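Local coordinates for protein amidohydrolase (Brucella melitensis biovar Abortus, PDB 4F0L) that probably acts as a metal-dependent deaminase of the amidohydrolase family and carries an iron(III) ion at its metal site, at residues A110-V115 and D443-A448; T155-G160 and G437-R442; A297-V302 and R341-S346; G322-G327 and D370-G375. One frame throughout, in Å; residues are numbered along the deposited sequence.

Contact 1: residues A110-V115 and D443-A448; sequences ALRLYV and DEAERA
A445 and R112 bury the most surface where helix 103-119 meets the C-terminal helix 442-457, and they illustrate how a small residue lets two helices draw close while a charged one reaches round it. The segment axes approach to 8.8 Å and run roughly antiparallel, at 141°, and the CA atoms of R112 and A445 stand 5.3 Å from each other. The methyl of A445 fits among three side chains of the facing helix: A445 CB lies 3.9 Å from L111 CD2, the same distance from R112 CD, and 4.2 Å from V115 CG2. R112 uses its aliphatic part as packing before its charge comes into play. With CG anti to the backbone N and the chain folded at chi2 (63°), R112 CD rests 3.7 Å from A445 C, and the guanidinium is carried on to E446. There R112 NE forms a salt bridge with E446 OE1 at 2.7 Å. The carboxylate oxygen stands at the guanidinium edge, but the two planes are turned 76° apart and the hydrogen bond is bent and weak. A second positive group shares this oxygen, since R402 of the second subunit also makes a salt bridge to E446 OE1; the two arginines thus gather round one carboxylate and tie the contact to the dimer interface. E446 OE2 is held separately by Q450, one turn further along its own helix. F449, also on helix 442-457, and Y71 from a loop pack on R112, while A110, L111 and Y114 rest against helix 145-157 on another flank of helix 103-119.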
loop_
_atom_site.group_PDB
_atom_site.type_symbol
_atom_site.label_atom_id
_atom_site.label_comp_id
_atom_site.label_asym_id
_atom_site.label_seq_id
_atom_site.Cartn_x
_atom_site.Cartn_y
_atom_site.Cartn_z
ATOM N N ALA B 110 21.148 4.714 8.863
ATOM C CA ALA B 110 20.361 5.936 9.037
ATOM C C ALA B 110 20.449 6.853 7.816
ATOM O O ALA B 110 19.463 7.435 7.404
ATOM C CB ALA B 110 20.821 6.680 10.281
ATOM N N LEU B 111 21.632 6.995 7.240
ATOM C CA LEU B 111 21.750 7.813 6.037
ATOM C C LEU B 111 20.861 7.298 4.918
ATOM O O LEU B 111 20.084 8.083 4.326
ATOM C CB LEU B 111 23.204 7.969 5.568
ATOM C CG LEU B 111 23.397 8.735 4.247
ATOM C CD1 LEU B 111 22.867 10.150 4.358
ATOM C CD2 LEU B 111 24.860 8.726 3.797
ATOM N N ARG B 112 20.924 5.998 4.630
ATOM C CA ARG B 112 20.163 5.463 3.508
ATOM C C ARG B 112 18.660 5.548 3.770
ATOM O O ARG B 112 17.879 5.778 2.849
ATOM C CB ARG B 112 20.581 4.027 3.197
ATOM C CG ARG B 112 19.960 3.437 1.954
ATOM C CD ARG B 112 20.384 4.218 0.703
ATOM N NE ARG B 112 19.688 3.822 -0.527
ATOM C CZ ARG B 112 18.460 4.234 -0.886
ATOM N NH1 ARG B 112 17.754 5.062 -0.142
ATOM N NH2 ARG B 112 17.936 3.798 -2.013
ATOM N N LEU B 113 18.270 5.373 5.019
ATOM C CA LEU B 113 16.882 5.610 5.433
ATOM C C LEU B 113 16.410 7.042 5.217
ATOM O O LEU B 113 15.313 7.287 4.671
ATOM C CB LEU B 113 16.722 5.283 6.896
ATOM C CG LEU B 113 15.379 5.706 7.488
ATOM C CD1 LEU B 113 14.220 5.037 6.765
ATOM C CD2 LEU B 113 15.329 5.491 9.021
ATOM N N TYR B 114 17.243 7.988 5.627
ATOM C CA TYR B 114 16.848 9.388 5.505
ATOM C C TYR B 114 16.805 9.800 4.034
ATOM O O TYR B 114 15.965 10.611 3.643
ATOM C CB TYR B 114 17.739 10.315 6.373
ATOM C CG TYR B 114 17.678 10.022 7.882
ATOM C CD1 TYR B 114 16.565 9.410 8.468
ATOM C CD2 TYR B 114 18.727 10.364 8.718
ATOM C CE1 TYR B 114 16.524 9.128 9.823
ATOM C CE2 TYR B 114 18.680 10.110 10.056
ATOM C CZ TYR B 114 17.585 9.488 10.611
ATOM O OH TYR B 114 17.528 9.207 11.960
ATOM N N VAL B 115 17.679 9.227 3.199
ATOM C CA VAL B 115 17.570 9.438 1.763
ATOM C C VAL B 115 16.222 8.911 1.220
ATOM O O VAL B 115 15.523 9.581 0.443
ATOM C CB VAL B 115 18.753 8.814 1.014
ATOM C CG1 VAL B 115 18.406 8.584 -0.468
ATOM C CG2 VAL B 115 20.018 9.665 1.195
ATOM N N ASP B 443 23.078 6.898 -4.619
ATOM C CA ASP B 443 23.931 5.764 -4.988
ATOM C C ASP B 443 25.087 5.547 -3.997
ATOM O O ASP B 443 25.413 4.430 -3.650
ATOM C CB ASP B 443 24.447 5.932 -6.410
ATOM C CG ASP B 443 23.328 5.860 -7.443
ATOM O OD1 ASP B 443 22.229 5.349 -7.124
ATOM O OD2 ASP B 443 23.554 6.284 -8.585
ATOM N N GLU B 444 25.686 6.638 -3.541
ATOM C CA GLU B 444 26.757 6.559 -2.555
ATOM C C GLU B 444 26.196 6.010 -1.223
ATOM O O GLU B 444 26.767 5.092 -0.605
ATOM C CB GLU B 444 27.376 7.955 -2.320
ATOM C CG GLU B 444 27.999 8.671 -3.528
ATOM C CD GLU B 444 27.036 9.487 -4.408
ATOM O OE1 GLU B 444 25.803 9.331 -4.318
ATOM O OE2 GLU B 444 27.539 10.276 -5.257
ATOM N N ALA B 445 25.059 6.543 -0.802
ATOM C CA ALA B 445 24.428 6.064 0.429
ATOM C C ALA B 445 24.088 4.586 0.332
ATOM O O ALA B 445 24.291 3.824 1.286
ATOM C CB ALA B 445 23.192 6.876 0.762
ATOM N N GLU B 446 23.579 4.175 -0.828
ATOM C CA GLU B 446 23.245 2.765 -1.068
ATOM C C GLU B 446 24.440 1.822 -0.985
ATOM O O GLU B 446 24.344 0.720 -0.405
ATOM C CB GLU B 446 22.562 2.623 -2.427
ATOM C CG GLU B 446 22.154 1.209 -2.787
ATOM C CD GLU B 446 21.091 0.630 -1.865
ATOM O OE1 GLU B 446 20.565 1.312 -0.952
ATOM O OE2 GLU B 446 20.786 -0.555 -2.060
ATOM N N ARG B 447 25.553 2.208 -1.602
ATOM C CA ARG B 447 26.761 1.358 -1.522
ATOM C C ARG B 447 27.169 1.143 -0.072
ATOM O O ARG B 447 27.483 0.030 0.330
ATOM C CB ARG B 447 27.927 1.933 -2.319
ATOM C CG ARG B 447 27.840 1.685 -3.803
ATOM C CD ARG B 447 29.121 2.142 -4.544
ATOM N NE ARG B 447 29.208 3.615 -4.647
ATOM C CZ ARG B 447 28.649 4.361 -5.613
ATOM N NH1 ARG B 447 28.777 5.687 -5.600
ATOM N NH2 ARG B 447 27.989 3.799 -6.619
ATOM N N ALA B 448 27.169 2.207 0.719
ATOM C CA ALA B 448 27.543 2.079 2.121
ATOM C C ALA B 448 26.503 1.227 2.896
ATOM O O ALA B 448 26.865 0.408 3.745
ATOM C CB ALA B 448 27.716 3.461 2.745
#

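Contact 2: residues T155-G160 and G437-R442; sequences TTAGMG and GRHRLR
H439 and A157 join the strand 438-439 to the C-terminal end of helix 145-157, which closes in a Schellman motif with G158, of positive phi, as its C-prime residue. The last carbonyls of a helix have no N-H one turn further on to bond, and here those of T156 and A157 receive side chains from the facing segment. The imidazole meets A157 edge-on. H439 NE2 donates to A157 O over 2.8 Å, nearly straight at 163°; the oxygen lies in the ring plane and presents a lone pair. R440 comes to the preceding carbonyl, also by a guanidinium edge, but the bond from R440 NH2 to T156 O is long and weak at 3.5 Å. The stronger partner of that NH2 is Q433 OE1 on the neighbouring strand 431-435. Apolar groups meet beside these polar ones: T156 CG2 is 3.5 Å from L441 CD1, the two side chains crossing at about a right angle, while T156 OG1 bonds back to A152 O. L441 also lays its CG over one face of the R440 guanidinium. H439, R440, L441 and R442 form a type I turn leading into helix 442-457. The turn fixes the ring as well, and is consistent with the proton sitting on NE2: H439 ND1 accepts the backbone N-H of L441, ND1 to N 2.9 Å, and NE2 donates to A157 O.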
loop_
_atom_site.group_PDB
_atom_site.type_symbol
_atom_site.label_atom_id
_atom_site.label_comp_id
_atom_site.label_asym_id
_atom_site.label_seq_id
_atom_site.Cartn_x
_atom_site.Cartn_y
_atom_site.Cartn_z
ATOM N N THR B 155 22.654 15.160 8.793
ATOM C CA THR B 155 23.407 16.248 8.202
ATOM C C THR B 155 23.829 15.924 6.778
ATOM O O THR B 155 23.648 16.740 5.861
ATOM C CB THR B 155 24.655 16.609 9.031
ATOM O OG1 THR B 155 24.233 17.009 10.328
ATOM C CG2 THR B 155 25.463 17.769 8.368
ATOM N N THR B 156 24.350 14.725 6.579
ATOM C CA THR B 156 24.787 14.324 5.252
ATOM C C THR B 156 23.587 14.278 4.307
ATOM O O THR B 156 23.689 14.695 3.141
ATOM C CB THR B 156 25.466 12.932 5.261
ATOM O OG1 THR B 156 26.585 12.955 6.128
ATOM C CG2 THR B 156 25.892 12.488 3.846
ATOM N N ALA B 157 22.466 13.766 4.814
ATOM C CA ALA B 157 21.236 13.645 3.996
ATOM C C ALA B 157 20.604 14.995 3.664
ATOM O O ALA B 157 19.900 15.144 2.650
ATOM C CB ALA B 157 20.213 12.750 4.693
ATOM N N GLY B 158 20.859 15.967 4.535
ATOM C CA GLY B 158 20.178 17.263 4.506
ATOM C C GLY B 158 18.770 17.143 5.074
ATOM O O GLY B 158 17.921 17.944 4.762
ATOM N N MET B 159 18.534 16.127 5.895
ATOM C CA MET B 159 17.229 15.858 6.502
ATOM C C MET B 159 17.085 16.645 7.817
ATOM O O MET B 159 18.040 16.719 8.602
ATOM C CB MET B 159 17.123 14.358 6.801
ATOM C CG MET B 159 15.964 13.967 7.701
ATOM S SD MET B 159 14.373 14.280 6.911
ATOM C CE MET B 159 14.151 12.669 6.151
ATOM N N GLY B 160 15.907 17.252 8.039
ATOM C CA GLY B 160 15.645 17.977 9.303
ATOM C C GLY B 160 15.567 16.951 10.413
ATOM O O GLY B 160 15.139 15.843 10.172
ATOM N N GLY B 437 12.747 12.830 -8.212
ATOM C CA GLY B 437 12.633 11.604 -7.447
ATOM C C GLY B 437 13.921 11.030 -6.900
ATOM O O GLY B 437 13.891 10.085 -6.129
ATOM N N ARG B 438 15.057 11.603 -7.276
ATOM C CA ARG B 438 16.372 11.087 -6.893
ATOM C C ARG B 438 17.119 12.045 -5.945
ATOM O O ARG B 438 17.348 13.210 -6.261
ATOM C CB ARG B 438 17.185 10.865 -8.157
ATOM C CG ARG B 438 18.612 10.419 -7.906
ATOM C CD ARG B 438 19.417 10.314 -9.222
ATOM N NE ARG B 438 19.179 9.049 -9.871
ATOM C CZ ARG B 438 19.792 7.909 -9.577
ATOM N NH1 ARG B 438 20.729 7.846 -8.656
ATOM N NH2 ARG B 438 19.475 6.805 -10.244
ATOM N N HIS B 439 17.514 11.530 -4.795
ATOM C CA HIS B 439 18.398 12.240 -3.884
ATOM C C HIS B 439 19.760 12.331 -4.462
ATOM O O HIS B 439 20.286 11.358 -4.993
ATOM C CB HIS B 439 18.472 11.518 -2.543
ATOM C CG HIS B 439 19.130 12.323 -1.416
ATOM N ND1 HIS B 439 20.478 12.463 -1.311
ATOM C CD2 HIS B 439 18.583 12.998 -0.339
ATOM C CE1 HIS B 439 20.768 13.191 -0.233
ATOM N NE2 HIS B 439 19.605 13.531 0.373
ATOM N N ARG B 440 20.357 13.505 -4.305
ATOM C CA ARG B 440 21.684 13.769 -4.822
ATOM C C ARG B 440 22.772 12.764 -4.361
ATOM O O ARG B 440 23.737 12.617 -5.046
ATOM C CB ARG B 440 22.092 15.219 -4.486
ATOM C CG ARG B 440 22.068 15.535 -3.005
ATOM C CD ARG B 440 22.477 16.976 -2.709
ATOM N NE ARG B 440 23.780 17.008 -2.025
ATOM C CZ ARG B 440 23.991 16.605 -0.762
ATOM N NH1 ARG B 440 25.206 16.676 -0.291
ATOM N NH2 ARG B 440 23.003 16.134 0.054
ATOM N N LEU B 441 22.605 12.084 -3.231
ATOM C CA LEU B 441 23.566 11.070 -2.733
ATOM C C LEU B 441 23.026 9.604 -2.673
ATOM O O LEU B 441 23.566 8.738 -1.949
ATOM C CB LEU B 441 23.994 11.493 -1.308
ATOM C CG LEU B 441 24.800 12.778 -1.055
ATOM C CD1 LEU B 441 25.244 12.894 0.416
ATOM C CD2 LEU B 441 25.999 12.852 -1.982
ATOM N N ARG B 442 21.953 9.301 -3.417
ATOM C CA ARG B 442 21.330 7.967 -3.307
ATOM C C ARG B 442 22.324 6.835 -3.523
ATOM O O ARG B 442 22.423 5.918 -2.705
ATOM C CB ARG B 442 20.140 7.810 -4.280
ATOM C CG ARG B 442 19.427 6.459 -4.187
ATOM C CD ARG B 442 18.720 6.055 -5.479
ATOM N NE ARG B 442 17.531 6.874 -5.719
ATOM C CZ ARG B 442 16.733 6.777 -6.781
ATOM N NH1 ARG B 442 16.996 5.922 -7.751
ATOM N NH2 ARG B 442 15.654 7.546 -6.866
#

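Contact 3: residues A297-V302 and R341-S346; sequences AGLCPV and RQLEYS
P301 packs on L343 in the tight half of this contact, just where the barrel strand 296-299 gives way to the short helix 301-306. The proline ring lies against helix 336-351, with P301 CB 3.7 Å from L343 N and P301 CG 3.9 Å from L343 CB. In the same half L299 and L343 cross at about a right angle, their CD1 methyls 3.9 Å apart, and F324 adds its ring to the same buried cluster. The Q342 side is the watered one. An extended first torsion (chi1 175°) brings Q342 CG to 3.5 Å from P301 O, and the bend at chi2 then turns the amide aside, so that a water rather than the amide itself meets the carbonyl. That water donates to P301 O at 2.7 Å and accepts from Q342 NE2 at 2.9 Å. V302 CG2 stays more distant, 4.2 Å from Q342 CB. L349 of the second subunit packs on Q342 here, and E339 takes the N-H of V302. With no direct hydrogen bond between the segments, the chemistry implies an interface shaped by apolar fit and completed by one bridging water, with the P301 side chain about 8 Å from that of the iron ligand D329.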
loop_
_atom_site.group_PDB
_atom_site.type_symbol
_atom_site.label_atom_id
_atom_site.label_comp_id
_atom_site.label_asym_id
_atom_site.label_seq_id
_atom_site.Cartn_x
_atom_site.Cartn_y
_atom_site.Cartn_z
ATOM N N ALA B 297 -1.358 12.652 18.225
ATOM C CA ALA B 297 -1.337 11.211 17.975
ATOM C C ALA B 297 -0.242 10.882 16.976
ATOM O O ALA B 297 -0.297 11.356 15.834
ATOM C CB ALA B 297 -2.710 10.726 17.452
ATOM N N GLY B 298 0.757 10.109 17.387
ATOM C CA GLY B 298 1.852 9.715 16.502
ATOM C C GLY B 298 1.487 8.412 15.831
ATOM O O GLY B 298 1.819 7.335 16.335
ATOM N N LEU B 299 0.776 8.504 14.710
ATOM C CA LEU B 299 0.255 7.322 14.038
ATOM C C LEU B 299 1.305 6.702 13.115
ATOM O O LEU B 299 1.987 7.409 12.345
ATOM C CB LEU B 299 -1.011 7.694 13.248
ATOM C CG LEU B 299 -2.171 8.305 14.054
ATOM C CD1 LEU B 299 -3.415 8.491 13.155
ATOM C CD2 LEU B 299 -2.512 7.422 15.286
ATOM N N CYS B 300 1.375 5.377 13.141
ATOM C CA CYS B 300 2.311 4.621 12.329
ATOM C C CYS B 300 1.554 3.528 11.592
ATOM O O CYS B 300 1.705 2.355 11.910
ATOM C CB CYS B 300 3.421 4.037 13.223
ATOM S SG CYS B 300 4.301 5.311 14.221
ATOM N N PRO B 301 0.732 3.913 10.582
ATOM C CA PRO B 301 -0.245 2.965 10.075
ATOM C C PRO B 301 0.338 1.706 9.401
ATOM O O PRO B 301 -0.175 0.595 9.625
ATOM C CB PRO B 301 -1.084 3.792 9.086
ATOM C CG PRO B 301 -0.891 5.213 9.480
ATOM C CD PRO B 301 0.465 5.310 10.130
ATOM N N VAL B 302 1.375 1.879 8.580
ATOM C CA VAL B 302 2.010 0.728 7.938
ATOM C C VAL B 302 2.648 -0.208 8.931
ATOM O O VAL B 302 2.430 -1.411 8.848
ATOM C CB VAL B 302 3.002 1.159 6.860
ATOM C CG1 VAL B 302 3.906 0.004 6.387
ATOM C CG2 VAL B 302 2.157 1.755 5.729
ATOM N N ARG B 341 -2.874 6.225 3.014
ATOM C CA ARG B 341 -3.808 5.264 2.444
ATOM C C ARG B 341 -4.148 4.199 3.481
ATOM O O ARG B 341 -5.329 3.858 3.674
ATOM C CB ARG B 341 -3.188 4.650 1.195
ATOM C CG ARG B 341 -4.056 3.747 0.425
ATOM C CD ARG B 341 -3.493 3.516 -0.986
ATOM N NE ARG B 341 -2.238 2.789 -0.963
ATOM C CZ ARG B 341 -1.039 3.275 -1.301
ATOM N NH1 ARG B 341 0.022 2.487 -1.217
ATOM N NH2 ARG B 341 -0.855 4.514 -1.727
ATOM N N GLN B 342 -3.128 3.640 4.126
ATOM C CA GLN B 342 -3.360 2.607 5.154
ATOM C C GLN B 342 -4.221 3.126 6.320
ATOM O O GLN B 342 -5.132 2.432 6.784
ATOM C CB GLN B 342 -2.043 2.021 5.643
ATOM C CG GLN B 342 -2.146 1.011 6.797
ATOM C CD GLN B 342 -2.962 -0.208 6.449
ATOM O OE1 GLN B 342 -2.914 -0.669 5.315
ATOM N NE2 GLN B 342 -3.762 -0.714 7.405
ATOM N N LEU B 343 -3.964 4.360 6.763
ATOM C CA LEU B 343 -4.808 4.960 7.782
ATOM C C LEU B 343 -6.289 4.977 7.346
ATOM O O LEU B 343 -7.153 4.419 8.041
ATOM C CB LEU B 343 -4.319 6.362 8.118
ATOM C CG LEU B 343 -5.140 7.171 9.111
ATOM C CD1 LEU B 343 -5.311 6.444 10.446
ATOM C CD2 LEU B 343 -4.508 8.570 9.252
ATOM N N GLU B 344 -6.572 5.548 6.179
ATOM C CA GLU B 344 -7.930 5.625 5.699
ATOM C C GLU B 344 -8.533 4.248 5.518
ATOM O O GLU B 344 -9.673 4.014 5.944
ATOM C CB GLU B 344 -7.978 6.436 4.393
ATOM C CG GLU B 344 -9.321 6.479 3.637
ATOM C CD GLU B 344 -10.470 7.133 4.380
ATOM O OE1 GLU B 344 -10.270 7.848 5.413
ATOM O OE2 GLU B 344 -11.618 6.921 3.925
ATOM N N TYR B 345 -7.793 3.345 4.872
ATOM C CA TYR B 345 -8.357 2.062 4.527
ATOM C C TYR B 345 -8.623 1.244 5.784
ATOM O O TYR B 345 -9.574 0.467 5.811
ATOM C CB TYR B 345 -7.495 1.266 3.526
ATOM C CG TYR B 345 -7.519 1.768 2.071
ATOM C CD1 TYR B 345 -8.349 2.811 1.660
ATOM C CD2 TYR B 345 -6.757 1.145 1.114
ATOM C CE1 TYR B 345 -8.383 3.239 0.332
ATOM C CE2 TYR B 345 -6.769 1.572 -0.213
ATOM C CZ TYR B 345 -7.616 2.592 -0.609
ATOM O OH TYR B 345 -7.626 2.979 -1.931
ATOM N N SER B 346 -7.815 1.414 6.832
ATOM C CA SER B 346 -8.062 0.708 8.077
ATOM C C SER B 346 -9.436 1.165 8.568
ATOM O O SER B 346 -10.213 0.356 9.108
ATOM C CB SER B 346 -6.962 0.949 9.121
ATOM O OG SER B 346 -6.915 2.290 9.591
HETATM O O HOH W 1 -2.838 0.300 9.968
#

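Contact 4: residues G322-G327 and D370-G375; sequences GKFGIG and DGAVLG
F324 turns its CG into the crowded position between the backbone N and the carbonyl carbon (chi1 80°), and with chi2 near -81° the ring folds back over helix 364-379, although its CB leaves the backbone on the far side. One ring face thereby covers the start of the segment, above G371 O and A372 CA, and F324 CE2 reaches A372 CB at 3.6 Å. The same methyl also meets I326 CG1, more distantly. Strand and helix segments cross almost perpendicularly, at 92°, and glycines make their closeness possible: G371 lies under the ring, and at G375 F324 O settles 3.1 Å from G375 CA in a CA-H...O contact. A longer but straighter one comes from A372 CA. This is the seam of the TIM barrel, where I326 pairs through its backbone with L64 of the first barrel strand, 56-66, while helix 364-379 packs outside, touching both strands through A372. The strand N-H groups that face the helix are served by water. One water accepts from F324 N at 2.9 Å and donates to G371 O at 2.8 Å; another accepts from I326 N at 3.0 Å and donates to A372 O at 2.8 Å. F324 O and G371 O, both acceptors, approach to 3.0 Å without bonding. On the solvent side K323 lays its aliphatic chain obliquely across L374, K323 CE to L374 CD2 3.8 Å.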
loop_
_atom_site.group_PDB
_atom_site.type_symbol
_atom_site.label_atom_id
_atom_site.label_comp_id
_atom_site.label_asym_id
_atom_site.label_seq_id
_atom_site.Cartn_x
_atom_site.Cartn_y
_atom_site.Cartn_z
ATOM N N GLY B 322 -8.683 16.470 17.804
ATOM C CA GLY B 322 -7.367 15.875 17.958
ATOM C C GLY B 322 -6.544 16.070 16.709
ATOM O O GLY B 322 -7.084 16.133 15.619
ATOM N N LYS B 323 -5.235 16.193 16.872
ATOM C CA LYS B 323 -4.327 16.343 15.761
ATOM C C LYS B 323 -3.357 15.159 15.723
ATOM O O LYS B 323 -3.031 14.577 16.766
ATOM C CB LYS B 323 -3.557 17.650 15.909
ATOM C CG LYS B 323 -4.373 18.921 15.673
ATOM C CD LYS B 323 -3.523 20.141 16.051
ATOM C CE LYS B 323 -4.208 21.458 15.714
ATOM N NZ LYS B 323 -5.226 21.807 16.709
ATOM N N PHE B 324 -2.868 14.836 14.529
ATOM C CA PHE B 324 -2.009 13.652 14.322
ATOM C C PHE B 324 -0.890 13.920 13.325
ATOM O O PHE B 324 -0.955 14.882 12.546
ATOM C CB PHE B 324 -2.857 12.468 13.827
ATOM C CG PHE B 324 -3.165 12.519 12.347
ATOM C CD1 PHE B 324 -4.185 13.296 11.867
ATOM C CD2 PHE B 324 -2.389 11.782 11.441
ATOM C CE1 PHE B 324 -4.454 13.364 10.502
ATOM C CE2 PHE B 324 -2.642 11.844 10.066
ATOM C CZ PHE B 324 -3.682 12.661 9.602
ATOM N N GLY B 325 0.131 13.067 13.376
ATOM C CA GLY B 325 1.123 12.926 12.331
ATOM C C GLY B 325 1.410 11.455 12.021
ATOM O O GLY B 325 0.863 10.531 12.661
ATOM N N ILE B 326 2.276 11.232 11.045
ATOM C CA ILE B 326 2.644 9.892 10.635
ATOM C C ILE B 326 4.127 9.642 10.769
ATOM O O ILE B 326 4.960 10.544 10.551
ATOM C CB ILE B 326 2.229 9.570 9.179
ATOM C CG1 ILE B 326 2.738 10.653 8.205
ATOM C CG2 ILE B 326 0.707 9.391 9.105
ATOM C CD1 ILE B 326 2.575 10.294 6.729
ATOM N N GLY B 327 4.439 8.402 11.146
ATOM C CA GLY B 327 5.797 7.937 11.239
ATOM C C GLY B 327 6.001 6.557 10.646
ATOM O O GLY B 327 5.182 5.659 10.833
ATOM N N ASP B 370 -3.249 17.475 4.897
ATOM C CA ASP B 370 -3.164 18.687 5.694
ATOM C C ASP B 370 -2.968 18.321 7.156
ATOM O O ASP B 370 -2.178 18.931 7.865
ATOM C CB ASP B 370 -4.448 19.529 5.605
ATOM C CG ASP B 370 -4.535 20.379 4.366
ATOM O OD1 ASP B 370 -3.517 20.636 3.659
ATOM O OD2 ASP B 370 -5.648 20.862 4.131
ATOM N N GLY B 371 -3.764 17.382 7.629
ATOM C CA GLY B 371 -3.734 16.999 9.051
ATOM C C GLY B 371 -2.366 16.485 9.469
ATOM O O GLY B 371 -1.828 16.878 10.513
ATOM N N ALA B 372 -1.779 15.630 8.630
ATOM C CA ALA B 372 -0.532 14.982 8.988
ATOM C C ALA B 372 0.636 15.947 8.964
ATOM O O ALA B 372 1.563 15.830 9.806
ATOM C CB ALA B 372 -0.269 13.768 8.095
ATOM N N VAL B 373 0.624 16.898 8.025
ATOM C CA VAL B 373 1.629 17.982 8.043
ATOM C C VAL B 373 1.522 18.831 9.319
ATOM O O VAL B 373 2.547 19.143 9.936
ATOM C CB VAL B 373 1.500 18.919 6.818
ATOM C CG1 VAL B 373 2.358 20.176 7.003
ATOM C CG2 VAL B 373 1.891 18.151 5.519
ATOM N N LEU B 374 0.293 19.257 9.650
ATOM C CA LEU B 374 0.015 20.121 10.798
ATOM C C LEU B 374 0.408 19.468 12.123
ATOM O O LEU B 374 1.190 20.044 12.905
ATOM C CB LEU B 374 -1.474 20.525 10.828
ATOM C CG LEU B 374 -1.979 21.408 11.969
ATOM C CD1 LEU B 374 -1.393 22.806 11.906
ATOM C CD2 LEU B 374 -3.508 21.459 11.970
ATOM N N GLY B 375 -0.107 18.282 12.385
ATOM C CA GLY B 375 0.171 17.593 13.660
ATOM C C GLY B 375 1.607 17.126 13.724
ATOM O O GLY B 375 2.254 17.187 14.755
HETATM O O HOH W 2 -3.680 16.843 12.597
HETATM O O HOH W 3 3.512 13.834 10.274
#

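How the contacts relate
The four contacts fall into two pairs on separate parts of the barrel. In the first, centres 8 Å apart, contact 1 attaches the C-terminal helix, and contact 2 the strand and turn before it, to helices of the barrel's outer layer, and V115 packing on H439 joins them. Contacts 3 and 4, centres 11 Å apart, share one parallel sheet: strands 296-299 and 323-326 are neighbours, and L299 probably hydrogen-bonds to G325 and G327. Contacts 1 and 3 are buried and both touch the second subunit; contacts 2 and 4 are partly buried and do not. Charge and direct side-chain hydrogen bonds mark the peripheral pair, whereas the pair at the barrel strands relies on apolar packing and bridging waters.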